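Local coordinates for ATP-dependent kinase YFH7 (Saccharomyces cerevisiae, PDB 2GA8), which acts as an ATP-dependent kinase that could be involved in assembly of the endoplasmic reticulum membrane, at residues A[162-167]-A[192-197]; A[267-270]-A[276-279]; A[95-100]-A[104-109]; A[129-134]-A[247-252]. One frame throughout, in Å; residues are numbered along the deposited sequence.

Contact 1: residues A[162-167]-A[192-197]; sequences DGFHLS and SNNFLQ
F164 closes a short 3-10 segment after strand 156-160 and faces F195 in the first turn of helix 192-206, with their CA atoms 6.7 Å apart. The two phenyl rings form a T-shaped pair. F195 supplies the edge and F164 the face; the ring centroids are 5.1 Å apart and the planes lie at 88°. The touch is made by F195 CD1, which sits above the F164 ring near its rim, 3.4 Å from F164 CD2. In F195, CG stands anti to the backbone N (chi1 -170°), which carries the ring out beside F164; the turn about CB-CG leaves CD1 leading. The start of the helix takes part too. F195 CA lies over the F164 ring in a CH-pi contact, 4.2 Å from the centroid and 25° off the ring normal. N194 adds its CB at the edge of the F164 ring, 4.0 Å from F164 CE1. Its carbonyl O approaches the same F164 CE1 obliquely at 3.8 Å. Beyond the pair, F164 rests on P240 of strand 237-243, and F195 on L270 and I280. Two side chains of this helix end have polar partners nearby: N193 ND2 bonds to F106 O and N193 OD1 to R127, while S192 OG bonds to E275. The residues that touch are all buried. The contact thus probably rests on van der Waals packing and on the weak attraction of a C-H edge for a pi face; it joins the loop after an edge strand of the parallel sheet to the start of helix 192-206.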
# COMPACT_ATOMS: atom_id res chain seq x y z
N ASP A 162 1.37 -3.00 -5.54
CA ASP A 162 1.04 -3.64 -6.81
C ASP A 162 -0.31 -3.28 -7.43
O ASP A 162 -0.44 -3.21 -8.65
CB ASP A 162 1.10 -5.16 -6.64
CG ASP A 162 2.46 -5.64 -6.22
OD1 ASP A 162 3.37 -5.73 -7.08
OD2 ASP A 162 2.64 -5.92 -5.01
N GLY A 163 -1.31 -3.06 -6.58
CA GLY A 163 -2.63 -2.72 -7.08
C GLY A 163 -2.67 -1.36 -7.75
O GLY A 163 -3.65 -1.03 -8.42
N PHE A 164 -1.62 -0.58 -7.59
CA PHE A 164 -1.57 0.74 -8.19
C PHE A 164 -0.77 0.77 -9.48
O PHE A 164 -0.48 1.83 -10.03
CB PHE A 164 -1.04 1.74 -7.17
CG PHE A 164 -2.03 2.06 -6.09
CD1 PHE A 164 -2.88 3.14 -6.22
CD2 PHE A 164 -2.17 1.22 -4.98
CE1 PHE A 164 -3.87 3.39 -5.27
CE2 PHE A 164 -3.15 1.46 -4.03
CZ PHE A 164 -4.01 2.55 -4.17
N HIS A 165 -0.42 -0.42 -9.96
CA HIS A 165 0.31 -0.52 -11.21
C HIS A 165 -0.65 -0.02 -12.28
O HIS A 165 -1.83 -0.36 -12.27
CB HIS A 165 0.67 -1.99 -11.48
CG HIS A 165 1.83 -2.17 -12.40
ND1 HIS A 165 3.13 -1.92 -12.03
CD2 HIS A 165 1.88 -2.57 -13.70
CE1 HIS A 165 3.93 -2.15 -13.05
NE2 HIS A 165 3.20 -2.55 -14.08
N LEU A 166 -0.16 0.81 -13.20
CA LEU A 166 -1.03 1.31 -14.25
C LEU A 166 -1.44 0.12 -15.12
O LEU A 166 -0.66 -0.81 -15.32
CB LEU A 166 -0.30 2.36 -15.09
CG LEU A 166 0.02 3.65 -14.32
CD1 LEU A 166 0.89 4.56 -15.17
CD2 LEU A 166 -1.29 4.33 -13.93
N SER A 167 -2.67 0.15 -15.63
CA SER A 167 -3.16 -0.94 -16.46
C SER A 167 -2.41 -0.99 -17.78
O SER A 167 -1.82 0.00 -18.21
CB SER A 167 -4.66 -0.78 -16.75
OG SER A 167 -4.89 0.34 -17.58
N SER A 192 1.15 6.82 -8.98
CA SER A 192 1.70 7.38 -7.75
C SER A 192 0.77 8.42 -7.14
O SER A 192 0.75 8.61 -5.92
CB SER A 192 3.08 8.01 -8.01
OG SER A 192 2.97 9.08 -8.93
N ASN A 193 0.01 9.10 -8.01
CA ASN A 193 -0.95 10.13 -7.60
C ASN A 193 -1.97 9.54 -6.62
O ASN A 193 -2.21 10.07 -5.54
CB ASN A 193 -1.74 10.67 -8.80
CG ASN A 193 -0.85 11.08 -9.98
OD1 ASN A 193 0.19 10.49 -10.23
ND2 ASN A 193 -1.30 12.08 -10.73
N ASN A 194 -2.60 8.44 -7.04
CA ASN A 194 -3.62 7.82 -6.21
C ASN A 194 -3.04 7.07 -5.01
O ASN A 194 -3.72 6.93 -3.99
CB ASN A 194 -4.51 6.89 -7.05
CG ASN A 194 -5.99 7.06 -6.72
OD1 ASN A 194 -6.79 6.14 -6.86
ND2 ASN A 194 -6.35 8.26 -6.29
N PHE A 195 -1.81 6.58 -5.12
CA PHE A 195 -1.23 5.89 -3.97
C PHE A 195 -0.98 6.94 -2.89
O PHE A 195 -1.23 6.72 -1.71
CB PHE A 195 0.09 5.21 -4.33
CG PHE A 195 0.59 4.31 -3.24
CD1 PHE A 195 0.11 3.01 -3.12
CD2 PHE A 195 1.45 4.79 -2.26
CE1 PHE A 195 0.48 2.20 -2.05
CE2 PHE A 195 1.83 3.99 -1.18
CZ PHE A 195 1.34 2.70 -1.08
N LEU A 196 -0.47 8.10 -3.30
CA LEU A 196 -0.23 9.18 -2.36
C LEU A 196 -1.58 9.56 -1.74
O LEU A 196 -1.66 9.84 -0.55
CB LEU A 196 0.38 10.39 -3.07
CG LEU A 196 0.56 11.65 -2.21
CD1 LEU A 196 1.44 11.32 -1.01
CD2 LEU A 196 1.19 12.76 -3.06
N GLN A 197 -2.64 9.56 -2.55
CA GLN A 197 -3.95 9.91 -2.04
C GLN A 197 -4.40 8.89 -0.99
O GLN A 197 -5.04 9.25 -0.01
CB GLN A 197 -4.97 9.99 -3.18
CG GLN A 197 -6.29 10.64 -2.78
CD GLN A 197 -6.11 12.04 -2.19
OE1 GLN A 197 -5.32 12.84 -2.68
NE2 GLN A 197 -6.86 12.33 -1.13

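Contact 2: residues A[267-270]-A[276-279]; sequences GLYL and NWKK. With SO4 (sulfate ion), chain I.
Y269 lays its CB on the indole of W277. The CB sits over the centre of the flat face, 3.6 Å from W277 CD2. It makes a CH-pi contact with the six-membered ring, 3.8 Å from the centroid and 18° off the normal. The Y269 ring then turns its edge to the same indole, with planes at 55°, so the T-shape is strongly tilted. L268 CB covers one face of the Y269 ring. In W277, CG lies anti to the carbonyl carbon, beside the backbone N (chi1 -55°), and one indole face is set against Y269 CB. The Y269 carbonyl O meets W277 CB at 3.5 Å. The polar ends reach other loops: Y269 OH bonds to G185 O, and W277 NE1 makes a weak bond to P187 O. One water donates to both L270 O and W277 O, at 2.8 Å each, and so joins the loop to the helix. On the other side of the helix, K279 stretches out and its NZ bonds O1 of a sulfate at 2.9 Å; K200 binds the same ion, which probably came from the crystallisation liquor. L270 packs on I28 and V30, and the Y269 side chain is about 7 Å from that of P33, a probable ATP-site residue. The arrangement belongs to the beta-alpha-beta crossover of the P-loop kinase core, where the loop after strand 262-267 folds back on helix 275-285 before strand 290-296.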
# COMPACT_ATOMS: atom_id res chain seq x y z
N GLY A 267 6.15 -2.17 -0.76
CA GLY A 267 6.32 -1.84 -2.16
C GLY A 267 7.72 -1.40 -2.52
O GLY A 267 8.58 -1.18 -1.65
N LEU A 268 7.96 -1.25 -3.81
CA LEU A 268 9.26 -0.85 -4.33
C LEU A 268 9.64 0.60 -4.08
O LEU A 268 10.79 0.91 -3.75
CB LEU A 268 9.29 -1.06 -5.84
CG LEU A 268 9.08 -2.45 -6.44
CD1 LEU A 268 8.75 -2.30 -7.93
CD2 LEU A 268 10.33 -3.29 -6.24
N TYR A 269 8.66 1.49 -4.22
CA TYR A 269 8.93 2.92 -4.15
C TYR A 269 8.40 3.76 -3.00
O TYR A 269 8.33 4.99 -3.11
CB TYR A 269 8.48 3.52 -5.49
CG TYR A 269 9.07 2.75 -6.66
CD1 TYR A 269 10.44 2.58 -6.78
CD2 TYR A 269 8.24 2.16 -7.62
CE1 TYR A 269 10.99 1.84 -7.83
CE2 TYR A 269 8.79 1.42 -8.68
CZ TYR A 269 10.17 1.26 -8.77
OH TYR A 269 10.73 0.52 -9.78
N LEU A 270 8.09 3.12 -1.87
CA LEU A 270 7.56 3.86 -0.74
C LEU A 270 8.56 4.81 -0.10
O LEU A 270 8.18 5.67 0.69
CB LEU A 270 7.03 2.90 0.33
CG LEU A 270 6.04 1.87 -0.23
CD1 LEU A 270 5.51 1.00 0.90
CD2 LEU A 270 4.91 2.58 -0.94
N ASN A 276 5.69 12.02 -6.68
CA ASN A 276 4.73 11.74 -5.61
C ASN A 276 5.23 10.75 -4.57
O ASN A 276 4.75 10.76 -3.43
CB ASN A 276 3.41 11.21 -6.20
CG ASN A 276 2.70 12.24 -7.06
OD1 ASN A 276 2.08 11.89 -8.07
ND2 ASN A 276 2.76 13.50 -6.66
N TRP A 277 6.17 9.89 -4.94
CA TRP A 277 6.70 8.90 -4.01
C TRP A 277 7.39 9.55 -2.83
O TRP A 277 7.27 9.09 -1.69
CB TRP A 277 7.71 7.98 -4.72
CG TRP A 277 7.18 7.31 -5.94
CD1 TRP A 277 7.53 7.55 -7.23
CD2 TRP A 277 6.18 6.28 -5.98
NE1 TRP A 277 6.82 6.74 -8.08
CE2 TRP A 277 5.98 5.94 -7.34
CE3 TRP A 277 5.44 5.60 -5.00
CZ2 TRP A 277 5.07 4.96 -7.75
CZ3 TRP A 277 4.53 4.62 -5.41
CH2 TRP A 277 4.36 4.31 -6.77
N LYS A 278 8.10 10.63 -3.10
CA LYS A 278 8.83 11.34 -2.06
C LYS A 278 7.90 11.85 -0.98
O LYS A 278 8.29 11.95 0.18
CB LYS A 278 9.61 12.51 -2.67
CG LYS A 278 10.46 13.27 -1.68
CD LYS A 278 11.30 14.34 -2.37
CE LYS A 278 12.17 15.09 -1.37
NZ LYS A 278 13.06 16.08 -2.03
N LYS A 279 6.66 12.16 -1.35
CA LYS A 279 5.69 12.68 -0.40
C LYS A 279 5.08 11.60 0.50
O LYS A 279 4.43 11.91 1.50
CB LYS A 279 4.59 13.42 -1.15
CG LYS A 279 5.11 14.53 -2.06
CD LYS A 279 4.00 15.16 -2.90
CE LYS A 279 4.57 16.14 -3.91
NZ LYS A 279 3.53 16.71 -4.81
S SO4 I . 0.36 17.52 -3.13
O1 SO4 I . 0.71 16.45 -4.09
O2 SO4 I . -1.11 17.63 -3.04
O3 SO4 I . 0.92 17.21 -1.81
O4 SO4 I . 0.92 18.80 -3.61
O HOH W 1 8.67 8.45 0.62

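Contact 3: residues A[95-100]-A[104-109]; sequences GLFKDH and VNFQPV
H100 and F106 lie across a short irregular connection, with CA atoms 6.7 Å apart; both segments belong to the loop between helix 84-92 and strand 109-111. With F97 they form an aromatic cluster. The H100 and F106 rings make an offset stack, with centroids 4.7 Å apart and planes at 23°. H100 CG comes within 3.6 Å of F106 CD1, and H100 CB also sits over the F106 ring in a CH-pi contact. The other face of the imidazole carries D99 CB. F97 meets F106 differently. Its ring is inclined to the F106 ring at 50°, and F106 CZ points over the centre of the F97 ring. With CG anti to the backbone N (chi1 178°), the F106 ring projects toward both H100 and F97. The turn is held locally by H100 N to F97 O, 2.9 Å, and more weakly by H100 ND1 to D103 OD2. L82 and V125 extend the apolar patch toward strand 123-125. The cluster lies where the loop folds on itself, beside the mixed sheet and away from the ATP site. Where strand 109-111 begins, V109 CG2 touches F97 CZ at 4.3 Å.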
# COMPACT_ATOMS: atom_id res chain seq x y z
N GLY A 95 -12.53 3.77 -18.76
CA GLY A 95 -12.11 4.13 -17.42
C GLY A 95 -10.76 4.81 -17.34
O GLY A 95 -10.06 4.68 -16.33
N LEU A 96 -10.40 5.54 -18.38
CA LEU A 96 -9.12 6.24 -18.43
C LEU A 96 -9.22 7.72 -18.75
O LEU A 96 -10.24 8.20 -19.26
CB LEU A 96 -8.21 5.56 -19.45
CG LEU A 96 -7.69 4.16 -19.11
CD1 LEU A 96 -6.97 3.57 -20.30
CD2 LEU A 96 -6.76 4.24 -17.92
N PHE A 97 -8.16 8.45 -18.41
CA PHE A 97 -8.05 9.89 -18.67
C PHE A 97 -6.91 9.98 -19.69
O PHE A 97 -5.75 10.18 -19.33
CB PHE A 97 -7.66 10.65 -17.40
CG PHE A 97 -8.71 10.63 -16.33
CD1 PHE A 97 -9.95 11.23 -16.52
CD2 PHE A 97 -8.45 10.02 -15.10
CE1 PHE A 97 -10.92 11.22 -15.52
CE2 PHE A 97 -9.41 10.00 -14.09
CZ PHE A 97 -10.65 10.61 -14.30
N LYS A 98 -7.26 9.84 -20.97
CA LYS A 98 -6.28 9.86 -22.05
C LYS A 98 -5.18 10.92 -21.97
O LYS A 98 -4.01 10.62 -22.19
CB LYS A 98 -7.00 9.98 -23.40
CG LYS A 98 -6.08 9.84 -24.61
CD LYS A 98 -6.86 9.92 -25.91
CE LYS A 98 -5.97 9.64 -27.11
NZ LYS A 98 -4.80 10.56 -27.17
N ASP A 99 -5.56 12.16 -21.67
CA ASP A 99 -4.59 13.25 -21.62
C ASP A 99 -3.80 13.43 -20.32
O ASP A 99 -3.04 14.39 -20.19
CB ASP A 99 -5.29 14.58 -21.94
CG ASP A 99 -6.00 14.55 -23.28
OD1 ASP A 99 -5.39 14.07 -24.27
OD2 ASP A 99 -7.15 15.02 -23.36
N HIS A 100 -3.95 12.51 -19.37
CA HIS A 100 -3.24 12.65 -18.10
C HIS A 100 -2.54 11.40 -17.58
O HIS A 100 -2.08 11.38 -16.44
CB HIS A 100 -4.20 13.16 -17.03
CG HIS A 100 -4.76 14.52 -17.32
ND1 HIS A 100 -4.00 15.67 -17.23
CD2 HIS A 100 -6.00 14.92 -17.70
CE1 HIS A 100 -4.75 16.71 -17.55
NE2 HIS A 100 -5.96 16.28 -17.84
N VAL A 104 2.03 13.33 -13.35
CA VAL A 104 2.16 13.07 -11.92
C VAL A 104 1.49 14.14 -11.07
O VAL A 104 1.30 13.95 -9.87
CB VAL A 104 3.65 12.94 -11.49
CG1 VAL A 104 4.30 11.81 -12.27
CG2 VAL A 104 4.39 14.25 -11.72
N ASN A 105 1.14 15.27 -11.68
CA ASN A 105 0.48 16.36 -10.96
C ASN A 105 -1.04 16.37 -11.10
O ASN A 105 -1.71 17.26 -10.58
CB ASN A 105 1.03 17.72 -11.40
CG ASN A 105 2.20 18.18 -10.55
OD1 ASN A 105 2.63 19.34 -10.65
ND2 ASN A 105 2.72 17.29 -9.72
N PHE A 106 -1.59 15.38 -11.81
CA PHE A 106 -3.03 15.28 -11.98
C PHE A 106 -3.61 14.96 -10.61
O PHE A 106 -3.26 13.94 -10.01
CB PHE A 106 -3.38 14.16 -12.96
CG PHE A 106 -4.86 13.95 -13.15
CD1 PHE A 106 -5.63 14.88 -13.85
CD2 PHE A 106 -5.48 12.81 -12.65
CE1 PHE A 106 -6.99 14.68 -14.05
CE2 PHE A 106 -6.85 12.60 -12.85
CZ PHE A 106 -7.60 13.53 -13.55
N GLN A 107 -4.47 15.83 -10.09
CA GLN A 107 -5.05 15.60 -8.78
C GLN A 107 -6.18 14.58 -8.81
O GLN A 107 -6.96 14.52 -9.76
CB GLN A 107 -5.56 16.91 -8.16
CG GLN A 107 -4.45 17.88 -7.78
CD GLN A 107 -3.46 17.28 -6.80
OE1 GLN A 107 -3.82 16.93 -5.67
NE2 GLN A 107 -2.21 17.15 -7.22
N PRO A 108 -6.26 13.73 -7.77
CA PRO A 108 -7.30 12.71 -7.68
C PRO A 108 -8.66 13.38 -7.62
O PRO A 108 -8.79 14.48 -7.08
CB PRO A 108 -6.97 11.99 -6.38
CG PRO A 108 -5.48 12.15 -6.26
CD PRO A 108 -5.28 13.59 -6.68
N VAL A 109 -9.67 12.72 -8.19
CA VAL A 109 -11.03 13.25 -8.18
C VAL A 109 -11.95 12.16 -7.63
O VAL A 109 -11.62 10.97 -7.66
CB VAL A 109 -11.47 13.68 -9.59
CG1 VAL A 109 -10.60 14.83 -10.07
CG2 VAL A 109 -11.38 12.52 -10.56

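Contact 4: residues A[129-134]-A[247-252]; sequences GTANAI and KDPTPD
P249 meets A131 and N132 where strand 248-256 passes the loop before strand 134-136; the CA atoms of A131 and P249 are 6.0 Å apart. The proline ring does most of the touching. Its CB comes first: P249 CB lies 3.5 Å from A131 O and 3.7 Å from N132 ND2. At the tip of the ring, P249 CG reaches the methyl group of A131, 3.7 Å from A131 CB. The same P249 CG is also 3.7 Å from N132 ND2, so the amide nitrogen rests against two carbons of the ring. F242 of the neighbouring strand 237-243 packs on P249 as well. N132 has CG beside its own backbone N (chi1 -54°), and this lets the amide pass the proline. N132 ND2 bonds to the carbonyl oxygens of G163 and H165. The loop is wound tightly here, with N132 N bonded to G129 O and A133 N to T130 O. Further along, one water spans the segments: it lies 2.8 Å from A133 O, to which it probably donates, and accepts from D252 N at 3.0 Å. At the other end, K247 and D248 form a G1 beta bulge where the hairpin turns into the strand. D248 makes salt bridges to R168 and R184. The proline carbons thus pack against a methyl group, a carbonyl oxygen and an amide nitrogen. A single water bridge adds a polar link between the segments, while the N132 amide nitrogen is satisfied by carbonyls of the 163-165 turn.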
# COMPACT_ATOMS: atom_id res chain seq x y z
N GLY A 129 -6.92 6.07 -13.69
CA GLY A 129 -8.31 5.79 -13.99
C GLY A 129 -8.94 4.81 -13.02
O GLY A 129 -8.41 4.55 -11.95
N THR A 130 -10.08 4.25 -13.41
CA THR A 130 -10.80 3.32 -12.55
C THR A 130 -10.05 2.06 -12.13
O THR A 130 -10.36 1.48 -11.09
CB THR A 130 -12.14 2.89 -13.19
OG1 THR A 130 -11.88 2.23 -14.43
CG2 THR A 130 -13.01 4.11 -13.44
N ALA A 131 -9.07 1.64 -12.92
CA ALA A 131 -8.31 0.44 -12.61
C ALA A 131 -7.55 0.53 -11.28
O ALA A 131 -7.29 -0.49 -10.64
CB ALA A 131 -7.33 0.12 -13.74
N ASN A 132 -7.19 1.74 -10.87
CA ASN A 132 -6.47 1.93 -9.61
C ASN A 132 -7.32 2.69 -8.61
O ASN A 132 -6.81 3.28 -7.66
CB ASN A 132 -5.17 2.70 -9.85
CG ASN A 132 -4.30 2.06 -10.92
OD1 ASN A 132 -3.95 2.70 -11.91
ND2 ASN A 132 -3.94 0.80 -10.71
N ALA A 133 -8.63 2.68 -8.82
CA ALA A 133 -9.54 3.40 -7.93
C ALA A 133 -9.53 2.91 -6.49
O ALA A 133 -9.37 1.71 -6.22
CB ALA A 133 -10.97 3.33 -8.49
N ILE A 134 -9.69 3.86 -5.58
CA ILE A 134 -9.79 3.59 -4.15
C ILE A 134 -11.29 3.78 -3.92
O ILE A 134 -11.87 4.72 -4.46
CB ILE A 134 -9.03 4.64 -3.31
CG1 ILE A 134 -7.52 4.50 -3.56
CG2 ILE A 134 -9.37 4.48 -1.83
CD1 ILE A 134 -6.71 5.69 -3.07
N LYS A 247 -2.68 -9.89 -15.57
CA LYS A 247 -1.59 -8.93 -15.77
C LYS A 247 -2.08 -7.49 -15.58
O LYS A 247 -1.56 -6.57 -16.21
CB LYS A 247 -1.00 -9.09 -17.17
CG LYS A 247 -0.60 -10.51 -17.54
CD LYS A 247 0.53 -11.02 -16.66
CE LYS A 247 0.88 -12.46 -17.01
NZ LYS A 247 1.28 -12.60 -18.44
N ASP A 248 -3.07 -7.31 -14.71
CA ASP A 248 -3.61 -5.98 -14.46
C ASP A 248 -4.20 -5.82 -13.06
O ASP A 248 -4.52 -6.81 -12.39
CB ASP A 248 -4.70 -5.63 -15.49
CG ASP A 248 -4.13 -5.00 -16.75
OD1 ASP A 248 -3.26 -4.11 -16.63
OD2 ASP A 248 -4.57 -5.38 -17.85
N PRO A 249 -4.37 -4.57 -12.62
CA PRO A 249 -4.93 -4.31 -11.29
C PRO A 249 -6.41 -4.67 -11.26
O PRO A 249 -7.11 -4.55 -12.27
CB PRO A 249 -4.68 -2.81 -11.11
CG PRO A 249 -4.75 -2.29 -12.51
CD PRO A 249 -3.97 -3.32 -13.28
N THR A 250 -6.88 -5.13 -10.10
CA THR A 250 -8.27 -5.51 -9.92
C THR A 250 -8.82 -4.79 -8.68
O THR A 250 -8.11 -4.58 -7.71
CB THR A 250 -8.41 -7.04 -9.76
OG1 THR A 250 -9.79 -7.38 -9.58
CG2 THR A 250 -7.60 -7.53 -8.58
N PRO A 251 -10.11 -4.40 -8.72
CA PRO A 251 -10.80 -3.70 -7.64
C PRO A 251 -10.99 -4.38 -6.29
O PRO A 251 -11.03 -5.61 -6.18
CB PRO A 251 -12.13 -3.33 -8.28
CG PRO A 251 -12.38 -4.49 -9.18
CD PRO A 251 -11.03 -4.67 -9.83
N ASP A 252 -11.11 -3.54 -5.27
CA ASP A 252 -11.34 -3.93 -3.89
C ASP A 252 -10.78 -5.27 -3.42
O ASP A 252 -11.53 -6.13 -2.95
CB ASP A 252 -12.85 -3.91 -3.62
CG ASP A 252 -13.54 -2.76 -4.31
OD1 ASP A 252 -13.01 -1.63 -4.28
OD2 ASP A 252 -14.63 -2.98 -4.89
O HOH W 2 -10.43 -0.59 -4.93

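Contact 1 lies in the middle: its centre is about 10 Å from that of contact 2, 11 Å from contact 3 and 9 Å from contact 4. Contacts 2 and 4 are about 18 Å apart between centres and do not touch. Along the chain contact 3 closes first. Contact 4 then spans residues 129 to 252, with contact 1 between its segments, and contact 2 follows. Helix 192-206 links them: S192 packs on W277, while P108 and I134 pack on N194. Contact 2 follows strand 262-267 of the parallel sheet; contacts 3 and 4 include ends of mixed-sheet strands. Contact 1 thus sits where the two parts of the fold meet.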